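Local atomic coordinates of techylectin-5A (Tachypleus tridentatus, PDB entry 1JC9), a protein that agglutinates bacteria and human erythrocytes in horseshoe crab innate immunity by recognising acetyl group-containing substances on their surfaces. Residues N164-Y176 / N182-T194. Numbering follows the deposited sequence.
Sequences NEDYLYCLHIGNY and NSFGRHNGHNFST. With NAG (2-acetamido-2-deoxy-beta-D-glucopyranose), chain B.
With CG anti to the backbone N in both Leu-171 (chi1 177°) and Phe-184, the two side chains meet from opposing directions, Leu-171 CD2 lying 3.5 Å from Phe-184 CZ. In this fibrinogen C-terminal domain the contact joins the edge strand 171-172, paired on its other side with strand 152-162, to the loop 182-194 that reaches the sugar pocket. Ile-173 extends the apolar cluster, its CD1 3.7 Å from Phe-184 CD2, while Phe-160 of strand 152-162 touches both aliphatic side chains. Three backbone bonds give the register: Phe-192 N to Leu-168 O (3.0 Å), Leu-171 N to His-190 O (3.1 Å) and Gly-189 N to Leu-171 O (2.8 Å), the last donated from inside the type II turn 187-190. Beside it, Asn-188 OD1 accepts from Ile-173 N at 3.0 Å, the donor standing 52° above the amide carbonyl plane. At the far end Asn-182 lays its amide nearly parallel to the Tyr-176 ring, 3° between planes, with CB over the ring centre; its OD1 takes Gly-185 N in an Asx motif and also Tyr-157 OH. From the 3-10 turn 185-187, the side chain of Arg-186, implicated experimentally in ligand binding, leaves its backbone on the side away from 164-176, and its NH2 donates to NAG O1 at 3.0 Å.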
ATOM      1  N   ASN A 164       0.505  -4.577  15.267  1.00 20.17           N
ATOM      2  CA  ASN A 164       1.422  -3.491  15.591  1.00 21.13           C
ATOM      3  C   ASN A 164       2.891  -3.856  15.418  1.00 20.91           C
ATOM      4  O   ASN A 164       3.222  -4.971  15.016  1.00 21.06           O
ATOM      5  CB  ASN A 164       1.169  -2.946  17.008  1.00 22.05           C
ATOM      6  CG  ASN A 164       1.474  -3.955  18.098  1.00 23.35           C
ATOM      7  OD1 ASN A 164       2.385  -4.776  17.978  1.00 24.16           O
ATOM      8  ND2 ASN A 164       0.725  -3.875  19.186  1.00 24.88           N
ATOM      9  N   GLU A 165       3.770  -2.906  15.721  1.00 21.28           N
ATOM     10  CA  GLU A 165       5.203  -3.111  15.560  1.00 22.47           C
ATOM     11  C   GLU A 165       5.788  -4.299  16.312  1.00 23.13           C
ATOM     12  O   GLU A 165       6.682  -4.969  15.794  1.00 22.61           O
ATOM     13  CB  GLU A 165       5.974  -1.835  15.928  1.00 20.77           C
ATOM     14  CG  GLU A 165       7.477  -1.962  15.662  1.00 21.31           C
ATOM     15  CD  GLU A 165       8.228  -0.653  15.813  1.00 22.55           C
ATOM     16  OE1 GLU A 165       7.703   0.270  16.468  1.00 24.39           O
ATOM     17  OE2 GLU A 165       9.356  -0.556  15.282  1.00 22.84           O
ATOM     18  N   ASP A 166       5.296  -4.565  17.521  1.00 24.69           N
ATOM     19  CA  ASP A 166       5.805  -5.691  18.302  1.00 25.71           C
ATOM     20  C   ASP A 166       5.615  -6.989  17.539  1.00 24.91           C
ATOM     21  O   ASP A 166       6.415  -7.917  17.654  1.00 23.68           O
ATOM     22  CB  ASP A 166       5.088  -5.794  19.650  1.00 28.06           C
ATOM     23  CG  ASP A 166       5.409  -4.638  20.565  1.00 32.11           C
ATOM     24  OD1 ASP A 166       6.595  -4.250  20.624  1.00 33.34           O
ATOM     25  OD2 ASP A 166       4.483  -4.123  21.229  1.00 35.50           O
ATOM     26  N   TYR A 167       4.545  -7.048  16.758  1.00 25.55           N
ATOM     27  CA  TYR A 167       4.250  -8.232  15.971  1.00 24.58           C
ATOM     28  C   TYR A 167       4.734  -8.071  14.543  1.00 23.65           C
ATOM     29  O   TYR A 167       4.269  -8.761  13.638  1.00 23.92           O
ATOM     30  CB  TYR A 167       2.751  -8.511  16.006  1.00 26.23           C
ATOM     31  CG  TYR A 167       2.305  -8.971  17.368  1.00 26.42           C
ATOM     32  CD1 TYR A 167       2.506 -10.290  17.774  1.00 26.08           C
ATOM     33  CD2 TYR A 167       1.763  -8.070  18.288  1.00 27.37           C
ATOM     34  CE1 TYR A 167       2.183 -10.703  19.066  1.00 25.72           C
ATOM     35  CE2 TYR A 167       1.439  -8.474  19.585  1.00 27.35           C
ATOM     36  CZ  TYR A 167       1.654  -9.792  19.963  1.00 26.03           C
ATOM     37  OH  TYR A 167       1.354 -10.198  21.242  1.00 27.86           O
ATOM     38  N   LEU A 168       5.667  -7.142  14.356  1.00 22.74           N
ATOM     39  CA  LEU A 168       6.267  -6.874  13.053  1.00 21.76           C
ATOM     40  C   LEU A 168       5.271  -6.556  11.928  1.00 20.63           C
ATOM     41  O   LEU A 168       5.466  -6.966  10.785  1.00 19.92           O
ATOM     42  CB  LEU A 168       7.150  -8.062  12.653  1.00 23.25           C
ATOM     43  CG  LEU A 168       8.170  -8.505  13.711  1.00 23.96           C
ATOM     44  CD1 LEU A 168       8.915  -9.731  13.217  1.00 25.15           C
ATOM     45  CD2 LEU A 168       9.144  -7.372  14.006  1.00 24.18           C
ATOM     46  N   TYR A 169       4.211  -5.824  12.263  1.00 20.12           N
ATOM     47  CA  TYR A 169       3.191  -5.426  11.291  1.00 18.39           C
ATOM     48  C   TYR A 169       2.704  -6.586  10.418  1.00 19.04           C
ATOM     49  O   TYR A 169       2.519  -6.438   9.207  1.00 17.98           O
ATOM     50  CB  TYR A 169       3.742  -4.305  10.406  1.00 17.97           C
ATOM     51  CG  TYR A 169       4.250  -3.109  11.190  1.00 18.69           C
ATOM     52  CD1 TYR A 169       3.403  -2.390  12.039  1.00 17.75           C
ATOM     53  CD2 TYR A 169       5.574  -2.683  11.066  1.00 18.40           C
ATOM     54  CE1 TYR A 169       3.862  -1.273  12.742  1.00 19.16           C
ATOM     55  CE2 TYR A 169       6.042  -1.570  11.763  1.00 18.82           C
ATOM     56  CZ  TYR A 169       5.182  -0.869  12.596  1.00 19.65           C
ATOM     57  OH  TYR A 169       5.640   0.244  13.268  1.00 20.02           O
ATOM     58  N   CYS A 170       2.479  -7.737  11.042  1.00 19.12           N
ATOM     59  CA  CYS A 170       2.020  -8.919  10.326  1.00 21.30           C
ATOM     60  C   CYS A 170       0.738  -8.632   9.544  1.00 19.94           C
ATOM     61  O   CYS A 170      -0.201  -8.035  10.072  1.00 20.36           O
ATOM     62  CB  CYS A 170       1.784 -10.061  11.313  1.00 24.00           C
ATOM     63  SG  CYS A 170       1.555 -11.647  10.509  1.00 30.89           S
ATOM     64  N   LEU A 171       0.703  -9.081   8.292  1.00 18.97           N
ATOM     65  CA  LEU A 171      -0.436  -8.852   7.403  1.00 18.00           C
ATOM     66  C   LEU A 171      -1.598  -9.844   7.512  1.00 18.93           C
ATOM     67  O   LEU A 171      -1.391 -11.042   7.674  1.00 19.28           O
ATOM     68  CB  LEU A 171       0.053  -8.838   5.954  1.00 17.73           C
ATOM     69  CG  LEU A 171      -1.009  -8.681   4.859  1.00 19.04           C
ATOM     70  CD1 LEU A 171      -1.549  -7.257   4.850  1.00 18.67           C
ATOM     71  CD2 LEU A 171      -0.384  -9.008   3.515  1.00 18.13           C
ATOM     72  N   HIS A 172      -2.817  -9.319   7.407  1.00 18.70           N
ATOM     73  CA  HIS A 172      -4.044 -10.112   7.445  1.00 19.34           C
ATOM     74  C   HIS A 172      -4.948  -9.658   6.296  1.00 19.44           C
ATOM     75  O   HIS A 172      -5.274  -8.477   6.194  1.00 20.30           O
ATOM     76  CB  HIS A 172      -4.792  -9.892   8.763  1.00 21.25           C
ATOM     77  CG  HIS A 172      -4.106 -10.472   9.958  1.00 24.00           C
ATOM     78  ND1 HIS A 172      -4.296 -11.775  10.365  1.00 24.34           N
ATOM     79  CD2 HIS A 172      -3.213  -9.934  10.821  1.00 24.93           C
ATOM     80  CE1 HIS A 172      -3.550 -12.014  11.429  1.00 26.80           C
ATOM     81  NE2 HIS A 172      -2.882 -10.914  11.725  1.00 27.70           N
ATOM     82  N   ILE A 173      -5.336 -10.579   5.421  1.00 20.50           N
ATOM     83  CA  ILE A 173      -6.231 -10.248   4.317  1.00 21.62           C
ATOM     84  C   ILE A 173      -7.208 -11.384   4.061  1.00 22.60           C
ATOM     85  O   ILE A 173      -6.864 -12.558   4.218  1.00 21.70           O
ATOM     86  CB  ILE A 173      -5.474  -9.962   2.996  1.00 23.45           C
ATOM     87  CG1 ILE A 173      -4.403 -11.025   2.762  1.00 24.03           C
ATOM     88  CG2 ILE A 173      -4.891  -8.552   3.014  1.00 22.84           C
ATOM     89  CD1 ILE A 173      -3.710 -10.889   1.423  1.00 27.08           C
ATOM     90  N   GLY A 174      -8.430 -11.021   3.672  1.00 22.72           N
ATOM     91  CA  GLY A 174      -9.458 -12.002   3.386  1.00 21.69           C
ATOM     92  C   GLY A 174      -9.593 -12.295   1.899  1.00 22.91           C
ATOM     93  O   GLY A 174      -8.616 -12.223   1.146  1.00 21.50           O
ATOM     94  N   ASN A 175     -10.814 -12.602   1.471  1.00 24.33           N
ATOM     95  CA  ASN A 175     -11.084 -12.946   0.075  1.00 25.66           C
ATOM     96  C   ASN A 175     -10.769 -11.899  -0.982  1.00 25.32           C
ATOM     97  O   ASN A 175     -10.955 -10.696  -0.787  1.00 23.56           O
ATOM     98  CB  ASN A 175     -12.541 -13.389  -0.087  1.00 28.80           C
ATOM     99  CG  ASN A 175     -12.851 -14.657   0.684  1.00 32.66           C
ATOM    100  OD1 ASN A 175     -12.123 -15.645   0.592  1.00 35.74           O
ATOM    101  ND2 ASN A 175     -13.938 -14.640   1.443  1.00 37.46           N
ATOM    102  N   TYR A 176     -10.311 -12.405  -2.121  1.00 24.27           N
ATOM    103  CA  TYR A 176      -9.943 -11.608  -3.277  1.00 24.60           C
ATOM    104  C   TYR A 176     -11.087 -11.509  -4.291  1.00 24.51           C
ATOM    105  O   TYR A 176     -11.955 -12.375  -4.360  1.00 23.81           O
ATOM    106  CB  TYR A 176      -8.732 -12.257  -3.956  1.00 24.52           C
ATOM    107  CG  TYR A 176      -8.543 -11.873  -5.408  1.00 24.85           C
ATOM    108  CD1 TYR A 176      -7.884 -10.696  -5.760  1.00 23.16           C
ATOM    109  CD2 TYR A 176      -9.054 -12.677  -6.434  1.00 25.06           C
ATOM    110  CE1 TYR A 176      -7.736 -10.325  -7.094  1.00 24.12           C
ATOM    111  CE2 TYR A 176      -8.916 -12.316  -7.771  1.00 24.59           C
ATOM    112  CZ  TYR A 176      -8.254 -11.137  -8.093  1.00 25.75           C
ATOM    113  OH  TYR A 176      -8.101 -10.769  -9.409  1.00 26.09           O
ATOM    114  N   ASN A 182      -4.788 -12.436  -8.487  1.00 20.27           N
ATOM    115  CA  ASN A 182      -4.494 -12.491  -7.061  1.00 20.77           C
ATOM    116  C   ASN A 182      -3.004 -12.618  -6.748  1.00 21.06           C
ATOM    117  O   ASN A 182      -2.519 -13.711  -6.468  1.00 21.12           O
ATOM    118  CB  ASN A 182      -5.252 -13.667  -6.445  1.00 21.80           C
ATOM    119  CG  ASN A 182      -5.159 -13.697  -4.937  1.00 22.54           C
ATOM    120  OD1 ASN A 182      -4.555 -12.819  -4.319  1.00 24.02           O
ATOM    121  ND2 ASN A 182      -5.764 -14.711  -4.330  1.00 21.70           N
ATOM    122  N   SER A 183      -2.279 -11.503  -6.774  1.00 20.13           N
ATOM    123  CA  SER A 183      -0.847 -11.546  -6.488  1.00 20.32           C
ATOM    124  C   SER A 183      -0.462 -11.020  -5.101  1.00 20.56           C
ATOM    125  O   SER A 183       0.723 -10.922  -4.787  1.00 20.83           O
ATOM    126  CB  SER A 183      -0.066 -10.783  -7.560  1.00 20.24           C
ATOM    127  OG  SER A 183      -0.192 -11.413  -8.828  1.00 21.48           O
ATOM    128  N   PHE A 184      -1.449 -10.683  -4.277  1.00 19.03           N
ATOM    129  CA  PHE A 184      -1.174 -10.195  -2.922  1.00 19.89           C
ATOM    130  C   PHE A 184      -1.517 -11.306  -1.929  1.00 20.48           C
ATOM    131  O   PHE A 184      -1.005 -11.348  -0.805  1.00 19.95           O
ATOM    132  CB  PHE A 184      -2.024  -8.950  -2.623  1.00 19.73           C
ATOM    133  CG  PHE A 184      -1.621  -8.207  -1.370  1.00 20.39           C
ATOM    134  CD1 PHE A 184      -0.307  -7.791  -1.177  1.00 20.29           C
ATOM    135  CD2 PHE A 184      -2.574  -7.863  -0.416  1.00 21.34           C
ATOM    136  CE1 PHE A 184       0.052  -7.039  -0.057  1.00 20.56           C
ATOM    137  CE2 PHE A 184      -2.226  -7.108   0.710  1.00 20.10           C
ATOM    138  CZ  PHE A 184      -0.911  -6.695   0.887  1.00 20.27           C
ATOM    139  N   GLY A 185      -2.377 -12.218  -2.369  1.00 21.77           N
ATOM    140  CA  GLY A 185      -2.813 -13.316  -1.523  1.00 23.07           C
ATOM    141  C   GLY A 185      -1.722 -14.118  -0.839  1.00 24.97           C
ATOM    142  O   GLY A 185      -1.849 -14.452   0.338  1.00 25.76           O
ATOM    143  N   ARG A 186      -0.648 -14.428  -1.557  1.00 25.38           N
ATOM    144  CA  ARG A 186       0.423 -15.227  -0.973  1.00 28.36           C
ATOM    145  C   ARG A 186       1.130 -14.540   0.189  1.00 26.55           C
ATOM    146  O   ARG A 186       1.817 -15.187   0.980  1.00 27.03           O
ATOM    147  CB  ARG A 186       1.453 -15.606  -2.042  1.00 31.51           C
ATOM    148  CG  ARG A 186       2.321 -16.798  -1.647  1.00 38.92           C
ATOM    149  CD  ARG A 186       3.202 -17.283  -2.797  1.00 43.83           C
ATOM    150  NE  ARG A 186       4.380 -16.445  -3.010  1.00 47.10           N
ATOM    151  CZ  ARG A 186       5.279 -16.655  -3.970  1.00 49.07           C
ATOM    152  NH1 ARG A 186       5.133 -17.673  -4.809  1.00 49.89           N
ATOM    153  NH2 ARG A 186       6.333 -15.858  -4.085  1.00 49.81           N
ATOM    154  N   HIS A 187       0.953 -13.232   0.304  1.00 24.26           N
ATOM    155  CA  HIS A 187       1.603 -12.470   1.364  1.00 22.27           C
ATOM    156  C   HIS A 187       0.866 -12.502   2.698  1.00 21.93           C
ATOM    157  O   HIS A 187       1.412 -12.110   3.727  1.00 22.74           O
ATOM    158  CB  HIS A 187       1.809 -11.034   0.879  1.00 20.21           C
ATOM    159  CG  HIS A 187       2.762 -10.938  -0.270  1.00 18.73           C
ATOM    160  ND1 HIS A 187       4.131 -10.896  -0.097  1.00 16.67           N
ATOM    161  CD2 HIS A 187       2.553 -10.977  -1.607  1.00 19.93           C
ATOM    162  CE1 HIS A 187       4.722 -10.916  -1.278  1.00 19.91           C
ATOM    163  NE2 HIS A 187       3.787 -10.966  -2.212  1.00 18.86           N
ATOM    164  N   ASN A 188      -0.368 -12.987   2.684  1.00 22.31           N
ATOM    165  CA  ASN A 188      -1.160 -13.068   3.901  1.00 22.76           C
ATOM    166  C   ASN A 188      -0.383 -13.795   4.999  1.00 22.45           C
ATOM    167  O   ASN A 188       0.267 -14.803   4.735  1.00 21.67           O
ATOM    168  CB  ASN A 188      -2.483 -13.796   3.607  1.00 22.97           C
ATOM    169  CG  ASN A 188      -3.377 -13.915   4.832  1.00 23.59           C
ATOM    170  OD1 ASN A 188      -3.491 -12.988   5.634  1.00 22.65           O
ATOM    171  ND2 ASN A 188      -4.034 -15.059   4.970  1.00 24.98           N
ATOM    172  N   GLY A 189      -0.441 -13.265   6.221  1.00 21.48           N
ATOM    173  CA  GLY A 189       0.235 -13.882   7.350  1.00 21.32           C
ATOM    174  C   GLY A 189       1.744 -13.734   7.454  1.00 22.83           C
ATOM    175  O   GLY A 189       2.381 -14.468   8.200  1.00 24.80           O
ATOM    176  N   HIS A 190       2.330 -12.789   6.729  1.00 22.00           N
ATOM    177  CA  HIS A 190       3.775 -12.596   6.778  1.00 22.13           C
ATOM    178  C   HIS A 190       4.179 -11.302   7.473  1.00 22.89           C
ATOM    179  O   HIS A 190       3.402 -10.345   7.520  1.00 23.02           O
ATOM    180  CB  HIS A 190       4.343 -12.628   5.357  1.00 22.82           C
ATOM    181  CG  HIS A 190       4.372 -14.000   4.761  1.00 25.36           C
ATOM    182  ND1 HIS A 190       5.425 -14.867   4.946  1.00 25.88           N
ATOM    183  CD2 HIS A 190       3.446 -14.680   4.042  1.00 25.12           C
ATOM    184  CE1 HIS A 190       5.149 -16.023   4.371  1.00 25.56           C
ATOM    185  NE2 HIS A 190       3.954 -15.937   3.815  1.00 25.00           N
ATOM    186  N   ASN A 191       5.393 -11.279   8.018  1.00 22.74           N
ATOM    187  CA  ASN A 191       5.901 -10.091   8.699  1.00 23.59           C
ATOM    188  C   ASN A 191       6.309  -9.072   7.651  1.00 22.03           C
ATOM    189  O   ASN A 191       6.441  -9.395   6.474  1.00 21.68           O
ATOM    190  CB  ASN A 191       7.146 -10.410   9.535  1.00 27.15           C
ATOM    191  CG  ASN A 191       6.966 -11.616  10.421  1.00 32.73           C
ATOM    192  OD1 ASN A 191       6.087 -11.625  11.282  1.00 30.54           O
ATOM    193  ND2 ASN A 191       7.800 -12.632  10.190  1.00 40.29           N
ATOM    194  N   PHE A 192       6.517  -7.838   8.088  1.00 20.38           N
ATOM    195  CA  PHE A 192       6.957  -6.791   7.187  1.00 21.29           C
ATOM    196  C   PHE A 192       8.482  -6.842   7.234  1.00 21.67           C
ATOM    197  O   PHE A 192       9.056  -7.066   8.301  1.00 21.44           O
ATOM    198  CB  PHE A 192       6.481  -5.429   7.690  1.00 19.51           C
ATOM    199  CG  PHE A 192       6.573  -4.341   6.662  1.00 20.24           C
ATOM    200  CD1 PHE A 192       5.601  -4.221   5.670  1.00 19.60           C
ATOM    201  CD2 PHE A 192       7.625  -3.427   6.686  1.00 20.36           C
ATOM    202  CE1 PHE A 192       5.670  -3.207   4.717  1.00 19.32           C
ATOM    203  CE2 PHE A 192       7.705  -2.407   5.736  1.00 19.92           C
ATOM    204  CZ  PHE A 192       6.723  -2.298   4.749  1.00 19.62           C
ATOM    205  N   SER A 193       9.139  -6.661   6.090  1.00 21.12           N
ATOM    206  CA  SER A 193      10.602  -6.662   6.050  1.00 21.34           C
ATOM    207  C   SER A 193      11.120  -5.413   5.343  1.00 23.15           C
ATOM    208  O   SER A 193      10.440  -4.841   4.491  1.00 23.54           O
ATOM    209  CB  SER A 193      11.141  -7.894   5.315  1.00 19.61           C
ATOM    210  OG  SER A 193      10.913  -9.088   6.039  1.00 21.14           O
ATOM    211  N   THR A 194      12.328  -4.996   5.707  1.00 23.87           N
ATOM    212  CA  THR A 194      12.966  -3.835   5.097  1.00 24.33           C
ATOM    213  C   THR A 194      14.440  -4.169   4.883  1.00 26.67           C
ATOM    214  O   THR A 194      14.927  -5.188   5.373  1.00 25.62           O
ATOM    215  CB  THR A 194      12.850  -2.585   5.993  1.00 25.27           C
ATOM    216  OG1 THR A 194      13.336  -2.891   7.308  1.00 24.92           O
ATOM    217  CG2 THR A 194      11.394  -2.120   6.077  1.00 22.29           C
TER
HETATM  218  C1  NAG B 270       8.710 -17.107  -7.154  1.00 48.59           C
HETATM  219  C2  NAG B 270      10.073 -16.435  -6.649  1.00 47.22           C
HETATM  220  C3  NAG B 270      11.265 -17.387  -7.046  1.00 48.72           C
HETATM  221  C4  NAG B 270      11.035 -18.679  -6.297  1.00 51.79           C
HETATM  222  C5  NAG B 270       9.661 -19.283  -6.761  1.00 52.97           C
HETATM  223  C6  NAG B 270       9.336 -20.586  -6.023  1.00 54.62           C
HETATM  224  C7  NAG B 270      10.162 -14.026  -6.487  1.00 36.23           C
HETATM  225  C8  NAG B 270      10.323 -12.656  -7.069  1.00 32.73           C
HETATM  226  N2  NAG B 270      10.239 -15.132  -7.312  1.00 40.32           N
HETATM  227  O1  NAG B 270       7.525 -16.310  -6.840  1.00 50.83           O
HETATM  228  O3  NAG B 270      12.513 -16.846  -6.615  1.00 50.07           O
HETATM  229  O4  NAG B 270      12.119 -19.628  -6.604  1.00 53.66           O
HETATM  230  O5  NAG B 270       8.533 -18.390  -6.507  1.00 51.36           O
HETATM  231  O6  NAG B 270       8.042 -20.973  -6.585  1.00 57.43           O
HETATM  232  O7  NAG B 270       9.960 -14.113  -5.251  1.00 30.68           O
HETATM  233  O   HOH W   1       4.529 -11.527  14.025  1.00 38.69           O